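Local coordinates for protein poly(ADP-ribose) glycohydrolase (Thermomonospora curvata, PDB 3SIH) that probably hydrolyses the ribose-ribose glycosidic bonds of poly(ADP-ribose), as a bacterial poly(ADP-ribose) glycohydrolase built on a macrodomain-type catalytic fold, at residues P64-V69 / F250-F255; H146-P151 / F172-A177; V195-A200 / A233-G238. All coordinates share one frame; numbering follows the deposited sequence.

Interaction 1: residues P64-V69 / F250-F255; sequences PTRIEV and FAHVVF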
# COMPACT_ATOMS: atom_id res chain seq x y z
N PRO A 64 -23.52 4.83 -1.13
CA PRO A 64 -22.57 5.93 -1.33
C PRO A 64 -21.25 5.64 -0.63
O PRO A 64 -21.25 5.23 0.53
CB PRO A 64 -23.28 7.12 -0.69
CG PRO A 64 -24.21 6.52 0.32
CD PRO A 64 -24.65 5.21 -0.26
N THR A 65 -20.13 5.86 -1.32
CA THR A 65 -18.82 5.54 -0.76
C THR A 65 -18.56 6.27 0.56
O THR A 65 -18.67 7.50 0.63
CB THR A 65 -17.69 5.90 -1.74
OG1 THR A 65 -17.92 5.24 -2.99
CG2 THR A 65 -16.33 5.47 -1.18
N ARG A 66 -18.24 5.52 1.60
CA ARG A 66 -17.76 6.12 2.83
C ARG A 66 -16.30 6.49 2.68
O ARG A 66 -15.46 5.63 2.39
CB ARG A 66 -17.91 5.15 4.01
CG ARG A 66 -17.22 5.64 5.27
CD ARG A 66 -17.27 4.60 6.38
NE ARG A 66 -18.51 4.67 7.15
CZ ARG A 66 -18.65 5.38 8.27
NH1 ARG A 66 -17.62 6.07 8.76
NH2 ARG A 66 -19.81 5.38 8.91
N ILE A 67 -15.99 7.76 2.86
CA ILE A 67 -14.60 8.21 2.84
C ILE A 67 -14.23 8.80 4.20
O ILE A 67 -14.93 9.68 4.72
CB ILE A 67 -14.35 9.24 1.73
CG1 ILE A 67 -14.75 8.66 0.37
CG2 ILE A 67 -12.89 9.67 1.73
CD1 ILE A 67 -14.61 9.64 -0.79
N GLU A 68 -13.16 8.28 4.79
CA GLU A 68 -12.67 8.76 6.08
C GLU A 68 -11.22 9.19 5.94
O GLU A 68 -10.43 8.54 5.27
CB GLU A 68 -12.72 7.65 7.13
CG GLU A 68 -14.08 7.02 7.38
CD GLU A 68 -14.01 5.87 8.37
OE1 GLU A 68 -13.06 5.06 8.28
OE2 GLU A 68 -14.90 5.77 9.24
N VAL A 69 -10.86 10.29 6.61
CA VAL A 69 -9.46 10.65 6.79
C VAL A 69 -9.09 10.45 8.26
O VAL A 69 -9.71 11.05 9.14
CB VAL A 69 -9.20 12.12 6.40
CG1 VAL A 69 -7.73 12.47 6.60
CG2 VAL A 69 -9.62 12.37 4.95
N PHE A 250 -16.18 2.08 -4.81
CA PHE A 250 -15.78 1.46 -3.60
C PHE A 250 -16.82 1.64 -2.50
O PHE A 250 -17.52 2.60 -2.53
CB PHE A 250 -14.40 1.96 -3.19
CG PHE A 250 -13.33 1.61 -4.18
CD1 PHE A 250 -12.81 0.34 -4.22
CD2 PHE A 250 -12.88 2.50 -5.09
CE1 PHE A 250 -11.89 0.01 -5.16
CE2 PHE A 250 -11.94 2.21 -5.97
CZ PHE A 250 -11.44 0.94 -6.02
N ALA A 251 -16.91 0.71 -1.57
CA ALA A 251 -17.80 0.88 -0.44
C ALA A 251 -17.20 1.81 0.60
O ALA A 251 -17.92 2.59 1.22
CB ALA A 251 -18.14 -0.47 0.19
N HIS A 252 -15.88 1.75 0.78
CA HIS A 252 -15.24 2.43 1.90
C HIS A 252 -13.79 2.71 1.53
O HIS A 252 -13.07 1.80 1.13
CB HIS A 252 -15.31 1.51 3.13
CG HIS A 252 -14.91 2.16 4.42
ND1 HIS A 252 -15.05 1.52 5.64
CD2 HIS A 252 -14.36 3.36 4.70
CE1 HIS A 252 -14.61 2.30 6.60
NE2 HIS A 252 -14.20 3.43 6.06
N VAL A 253 -13.39 3.97 1.62
CA VAL A 253 -11.99 4.32 1.41
C VAL A 253 -11.48 5.08 2.62
O VAL A 253 -12.09 6.07 3.04
CB VAL A 253 -11.81 5.20 0.16
CG1 VAL A 253 -10.35 5.65 0.02
CG2 VAL A 253 -12.22 4.43 -1.09
N VAL A 254 -10.37 4.62 3.19
CA VAL A 254 -9.77 5.29 4.33
C VAL A 254 -8.44 5.88 3.87
O VAL A 254 -7.60 5.18 3.32
CB VAL A 254 -9.48 4.32 5.51
CG1 VAL A 254 -8.84 5.08 6.68
CG2 VAL A 254 -10.76 3.62 5.97
N PHE A 255 -8.28 7.18 4.08
CA PHE A 255 -6.97 7.80 3.93
C PHE A 255 -6.35 7.81 5.31
O PHE A 255 -6.65 8.69 6.14
CB PHE A 255 -7.08 9.21 3.35
CG PHE A 255 -7.62 9.22 1.95
CD1 PHE A 255 -6.79 8.95 0.88
CD2 PHE A 255 -8.96 9.45 1.71
CE1 PHE A 255 -7.29 8.93 -0.42
CE2 PHE A 255 -9.47 9.44 0.42
CZ PHE A 255 -8.63 9.18 -0.65
O HOH W 1 -15.53 4.90 -4.67
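E68 OE1 is gripped from two quarters: H252 NE2 donates to it across the strand pair at 3.0 Å, and R80 of helix 74-84 forms a salt bridge with the same oxygen. The histidine bond leaves within the imidazole plane yet meets OE1 from above the carboxylate, the two flat groups standing 78° apart. A second arginine takes the other oxygen, R66 NH1 lying 2.8 Å from E68 OE2 in a salt bridge whose hydrogen bond is weak. R66 runs alongside H252 because its CG stands trans to the main-chain nitrogen (chi1 170°), and CD rides over one face of the ring, 3.5 Å from its centroid, a CH-pi contact. Beneath, four backbone bonds join the parallel segments: R66 N to A251 O, V253 N to R66 O, E68 N to V253 O and F255 N to E68 O. Before them, T65 OG1 donates to F250 O at 2.7 Å, and a water joins OG1 to F250 N. On the opposite face I67 CG2 touches the F255 ring at its edge, 3.7 Å from CE2. Strand 252-256 separates outermost strand 66-70 from strand 214-217, with helix 74-84 against H252 and V254 and helix 265-273 against V69.

Interaction 2: residues H146-P151 / F172-A177; sequences HLIYSP and FLTSPA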
# COMPACT_ATOMS: atom_id res chain seq x y z
N HIS A 146 4.08 -0.26 -13.32
CA HIS A 146 4.07 -1.65 -12.83
C HIS A 146 3.48 -1.74 -11.42
O HIS A 146 3.75 -0.90 -10.57
CB HIS A 146 5.48 -2.23 -12.79
CG HIS A 146 6.07 -2.54 -14.13
ND1 HIS A 146 6.04 -3.80 -14.68
CD2 HIS A 146 6.72 -1.75 -15.02
CE1 HIS A 146 6.64 -3.77 -15.86
NE2 HIS A 146 7.06 -2.54 -16.09
N LEU A 147 2.69 -2.78 -11.17
CA LEU A 147 2.11 -2.96 -9.84
C LEU A 147 2.20 -4.42 -9.44
O LEU A 147 2.02 -5.32 -10.27
CB LEU A 147 0.64 -2.52 -9.89
CG LEU A 147 -0.27 -2.67 -8.68
CD1 LEU A 147 -1.31 -1.56 -8.75
CD2 LEU A 147 -0.91 -4.04 -8.69
N ILE A 148 2.53 -4.67 -8.17
CA ILE A 148 2.48 -6.03 -7.65
C ILE A 148 1.22 -6.19 -6.81
O ILE A 148 0.95 -5.37 -5.92
CB ILE A 148 3.72 -6.39 -6.80
CG1 ILE A 148 5.00 -6.33 -7.64
CG2 ILE A 148 3.54 -7.78 -6.16
CD1 ILE A 148 6.28 -6.28 -6.80
N TYR A 149 0.42 -7.21 -7.13
CA TYR A 149 -0.77 -7.53 -6.37
C TYR A 149 -0.48 -8.73 -5.48
O TYR A 149 -0.09 -9.80 -5.97
CB TYR A 149 -1.97 -7.81 -7.29
CG TYR A 149 -3.19 -8.26 -6.52
CD1 TYR A 149 -3.92 -7.37 -5.74
CD2 TYR A 149 -3.59 -9.59 -6.56
CE1 TYR A 149 -5.04 -7.80 -5.01
CE2 TYR A 149 -4.70 -10.02 -5.85
CZ TYR A 149 -5.41 -9.12 -5.07
OH TYR A 149 -6.51 -9.57 -4.37
N SER A 150 -0.66 -8.55 -4.18
CA SER A 150 -0.38 -9.59 -3.19
C SER A 150 -1.64 -9.93 -2.38
O SER A 150 -1.99 -9.20 -1.46
CB SER A 150 0.72 -9.13 -2.22
OG SER A 150 1.89 -8.70 -2.91
N PRO A 151 -2.30 -11.04 -2.71
CA PRO A 151 -3.57 -11.38 -2.05
C PRO A 151 -3.39 -12.11 -0.72
O PRO A 151 -2.50 -12.92 -0.59
CB PRO A 151 -4.24 -12.31 -3.06
CG PRO A 151 -3.07 -13.03 -3.73
CD PRO A 151 -1.93 -12.02 -3.75
N PHE A 172 -2.30 -6.49 -0.60
CA PHE A 172 -1.48 -5.31 -0.83
C PHE A 172 -1.38 -4.98 -2.31
O PHE A 172 -1.39 -5.86 -3.16
CB PHE A 172 -0.07 -5.49 -0.25
CG PHE A 172 -0.03 -5.42 1.25
CD1 PHE A 172 -0.20 -4.21 1.90
CD2 PHE A 172 0.16 -6.57 2.01
CE1 PHE A 172 -0.18 -4.13 3.29
CE2 PHE A 172 0.18 -6.51 3.40
CZ PHE A 172 0.02 -5.29 4.04
N LEU A 173 -1.32 -3.68 -2.58
CA LEU A 173 -1.07 -3.16 -3.92
C LEU A 173 0.23 -2.38 -3.84
O LEU A 173 0.31 -1.38 -3.12
CB LEU A 173 -2.19 -2.22 -4.34
CG LEU A 173 -3.61 -2.81 -4.32
CD1 LEU A 173 -4.62 -1.71 -4.04
CD2 LEU A 173 -3.90 -3.51 -5.64
N THR A 174 1.25 -2.82 -4.58
CA THR A 174 2.59 -2.25 -4.50
C THR A 174 2.89 -1.49 -5.80
O THR A 174 3.03 -2.08 -6.87
CB THR A 174 3.62 -3.34 -4.20
OG1 THR A 174 3.41 -3.82 -2.87
CG2 THR A 174 5.04 -2.82 -4.31
N SER A 175 2.96 -0.17 -5.66
CA SER A 175 3.14 0.73 -6.79
C SER A 175 3.97 1.91 -6.30
O SER A 175 3.64 2.51 -5.27
CB SER A 175 1.78 1.23 -7.26
OG SER A 175 1.91 2.30 -8.18
N PRO A 176 5.07 2.23 -7.00
CA PRO A 176 5.93 3.33 -6.55
C PRO A 176 5.47 4.68 -7.07
O PRO A 176 5.25 4.84 -8.26
CB PRO A 176 7.29 2.97 -7.17
CG PRO A 176 6.93 2.27 -8.45
CD PRO A 176 5.61 1.55 -8.19
N ALA A 177 5.30 5.64 -6.16
CA ALA A 177 5.09 7.02 -6.56
C ALA A 177 6.39 7.54 -7.18
O ALA A 177 7.48 7.07 -6.85
CB ALA A 177 4.71 7.87 -5.37
O HOH W 2 3.22 1.64 -10.54
O HOH W 3 1.77 -5.94 -3.15
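I148 and T174 face each other as a hydrogen-bonded pair of the antiparallel hairpin formed by strands 147-157 and 163-175. I148 N reaches T174 O in the carbonyl plane, on a lone pair, at 2.9 Å, and T174 N returns the bond to I148 O. S150 and F172 make the next such pair, their S150 N to F172 O bond nearly straight at 171°. Between them Y149 and L173 form a non-hydrogen-bonded pair, where L173 CD2 meets the edge of the tyrosine ring, 3.9 Å from CD1. L173 CD2 also approaches L147 CD2, and the Y149 ring stacks on H210.

On the other face the CB atoms of I148 and T174 stand 4.0 Å apart, and the hydroxyls have partners further out: S150 OG bonds S124 OG, and T174 OG1 bonds N93 ND2. Helix 121-125 lies against this side through L125, while V203 of helix 189-209 covers L147 and L173. Strand 90-94 continues the sheet beyond L173, and strand 42-44 beyond Y149. Two waters bridge the strands: one links H146 O to S175 OG, and the other sits 2.7 Å from T174 OG1 and 2.8 Å from S150 OG while donating to I148 O.

Interaction 3: residues V195-A200 / A233-G238; sequences VLRGRA and AETFAG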
# COMPACT_ATOMS: atom_id res chain seq x y z
N VAL A 195 1.33 11.85 -14.21
CA VAL A 195 1.90 10.56 -13.82
C VAL A 195 1.17 10.01 -12.60
O VAL A 195 0.74 8.86 -12.60
CB VAL A 195 3.42 10.66 -13.56
CG1 VAL A 195 3.97 9.36 -12.98
CG2 VAL A 195 4.15 11.02 -14.87
N LEU A 196 0.99 10.84 -11.57
CA LEU A 196 0.29 10.42 -10.36
C LEU A 196 -1.13 9.92 -10.66
O LEU A 196 -1.54 8.87 -10.15
CB LEU A 196 0.25 11.55 -9.33
CG LEU A 196 1.56 11.84 -8.57
CD1 LEU A 196 1.45 13.14 -7.80
CD2 LEU A 196 1.90 10.68 -7.64
N ARG A 197 -1.87 10.68 -11.46
CA ARG A 197 -3.25 10.33 -11.80
C ARG A 197 -3.35 9.02 -12.57
O ARG A 197 -4.19 8.17 -12.24
CB ARG A 197 -3.94 11.44 -12.61
CG ARG A 197 -4.46 12.58 -11.78
CD ARG A 197 -5.49 13.37 -12.58
NE ARG A 197 -5.02 13.64 -13.94
CZ ARG A 197 -4.19 14.63 -14.26
NH1 ARG A 197 -3.74 15.44 -13.32
NH2 ARG A 197 -3.82 14.80 -15.52
N GLY A 198 -2.51 8.85 -13.58
CA GLY A 198 -2.53 7.63 -14.36
C GLY A 198 -2.20 6.41 -13.51
O GLY A 198 -2.81 5.35 -13.65
N ARG A 199 -1.23 6.58 -12.62
CA ARG A 199 -0.76 5.46 -11.82
C ARG A 199 -1.77 5.13 -10.72
O ARG A 199 -2.09 3.96 -10.50
CB ARG A 199 0.62 5.77 -11.22
CG ARG A 199 1.39 4.54 -10.74
CD ARG A 199 2.85 4.87 -10.52
NE ARG A 199 3.47 5.23 -11.79
CZ ARG A 199 4.68 5.77 -11.89
NH1 ARG A 199 5.16 6.07 -13.09
NH2 ARG A 199 5.40 6.01 -10.80
N ALA A 200 -2.29 6.16 -10.05
CA ALA A 200 -3.32 5.94 -9.04
C ALA A 200 -4.57 5.31 -9.66
O ALA A 200 -5.21 4.46 -9.04
CB ALA A 200 -3.68 7.23 -8.33
N ALA A 233 -3.44 14.17 -2.56
CA ALA A 233 -4.85 14.16 -2.15
C ALA A 233 -5.76 14.55 -3.31
O ALA A 233 -6.80 13.91 -3.54
CB ALA A 233 -5.06 15.09 -0.96
N GLU A 234 -5.38 15.59 -4.05
CA GLU A 234 -6.15 16.01 -5.22
C GLU A 234 -6.24 14.91 -6.29
O GLU A 234 -7.28 14.73 -6.92
CB GLU A 234 -5.56 17.29 -5.83
CG GLU A 234 -6.32 17.79 -7.05
CD GLU A 234 -7.80 18.03 -6.77
OE1 GLU A 234 -8.12 18.60 -5.71
OE2 GLU A 234 -8.64 17.66 -7.62
N THR A 235 -5.15 14.17 -6.47
CA THR A 235 -5.12 13.05 -7.41
C THR A 235 -6.19 12.02 -7.07
O THR A 235 -6.99 11.64 -7.92
CB THR A 235 -3.75 12.37 -7.41
OG1 THR A 235 -2.73 13.32 -7.76
CG2 THR A 235 -3.73 11.21 -8.40
N PHE A 236 -6.20 11.57 -5.82
CA PHE A 236 -7.24 10.62 -5.42
C PHE A 236 -8.64 11.23 -5.48
O PHE A 236 -9.60 10.55 -5.83
CB PHE A 236 -6.95 10.06 -4.03
CG PHE A 236 -5.79 9.12 -4.00
CD1 PHE A 236 -5.82 7.93 -4.73
CD2 PHE A 236 -4.68 9.38 -3.20
CE1 PHE A 236 -4.75 7.05 -4.69
CE2 PHE A 236 -3.61 8.50 -3.16
CZ PHE A 236 -3.65 7.34 -3.91
N ALA A 237 -8.76 12.52 -5.18
CA ALA A 237 -10.07 13.18 -5.19
C ALA A 237 -10.65 13.23 -6.59
O ALA A 237 -11.85 13.04 -6.77
CB ALA A 237 -9.97 14.57 -4.60
N GLY A 238 -9.80 13.50 -7.58
CA GLY A 238 -10.26 13.57 -8.96
C GLY A 238 -10.76 12.23 -9.44
O GLY A 238 -11.65 12.16 -10.29
O HOH W 4 -2.74 14.51 -10.13
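T235 drives its methyl against the backbone of helix 195-200, CG2 lying 3.5 Å from R197 CA and 3.7 Å from L196 O. With OG1 beside the backbone N (chi1 -59°), CG2 lies trans to that nitrogen and the methyl fits between L196, R197 and A200, while OG1 passes beside L196 CB at 3.8 Å. The L196 and T235 side chains cross at about a right angle. R197 comes in at a slant, its CG 3.7 Å from T235 CG2, before its chain bends and carries the guanidinium onward. One turn further along, A200 CB points toward the partner helix and touches F236 CE1 at 3.8 Å, although the phenylalanine sets out from its own backbone in the other direction. No direct hydrogen bond joins the two segments. T235 OG1 is instead bonded to Q231 O, one turn back in its own helix, and accepts a hydrogen bond from a water at 2.7 Å; that water has only a weak link to R197 NH1. The segment axes approach to 9.3 Å and cross at -50°, with R197 and T235 the closest CA pair. Helix 189-209 thus leans on helix 229-240, A200 also meeting L239, while the latter helix is backed by helix 265-273 through A233 and A237.

In the fold
From the N terminus, residues 64-69 come first and pair with 250-255 some 180 residues later, so interaction 1 closes a long loop in which the other two contacts are nested. Inside it, interaction 2 closes the hairpin of strands 147-157 and 163-175, only 20 residues lying between its segments, before interaction 3 opens, the two standing in series. Interactions 1 and 2 belong to the same mixed sheet, their centres about 20 Å apart, without touching. Interaction 3 joins two helices and meets both: F236 packs on F255 of interaction 1, while R199 NH2 probably bonds P176 O of interaction 2. The helix pair thereby connects the end of the hairpin with strand 252-256, next to the outermost strand 66-70.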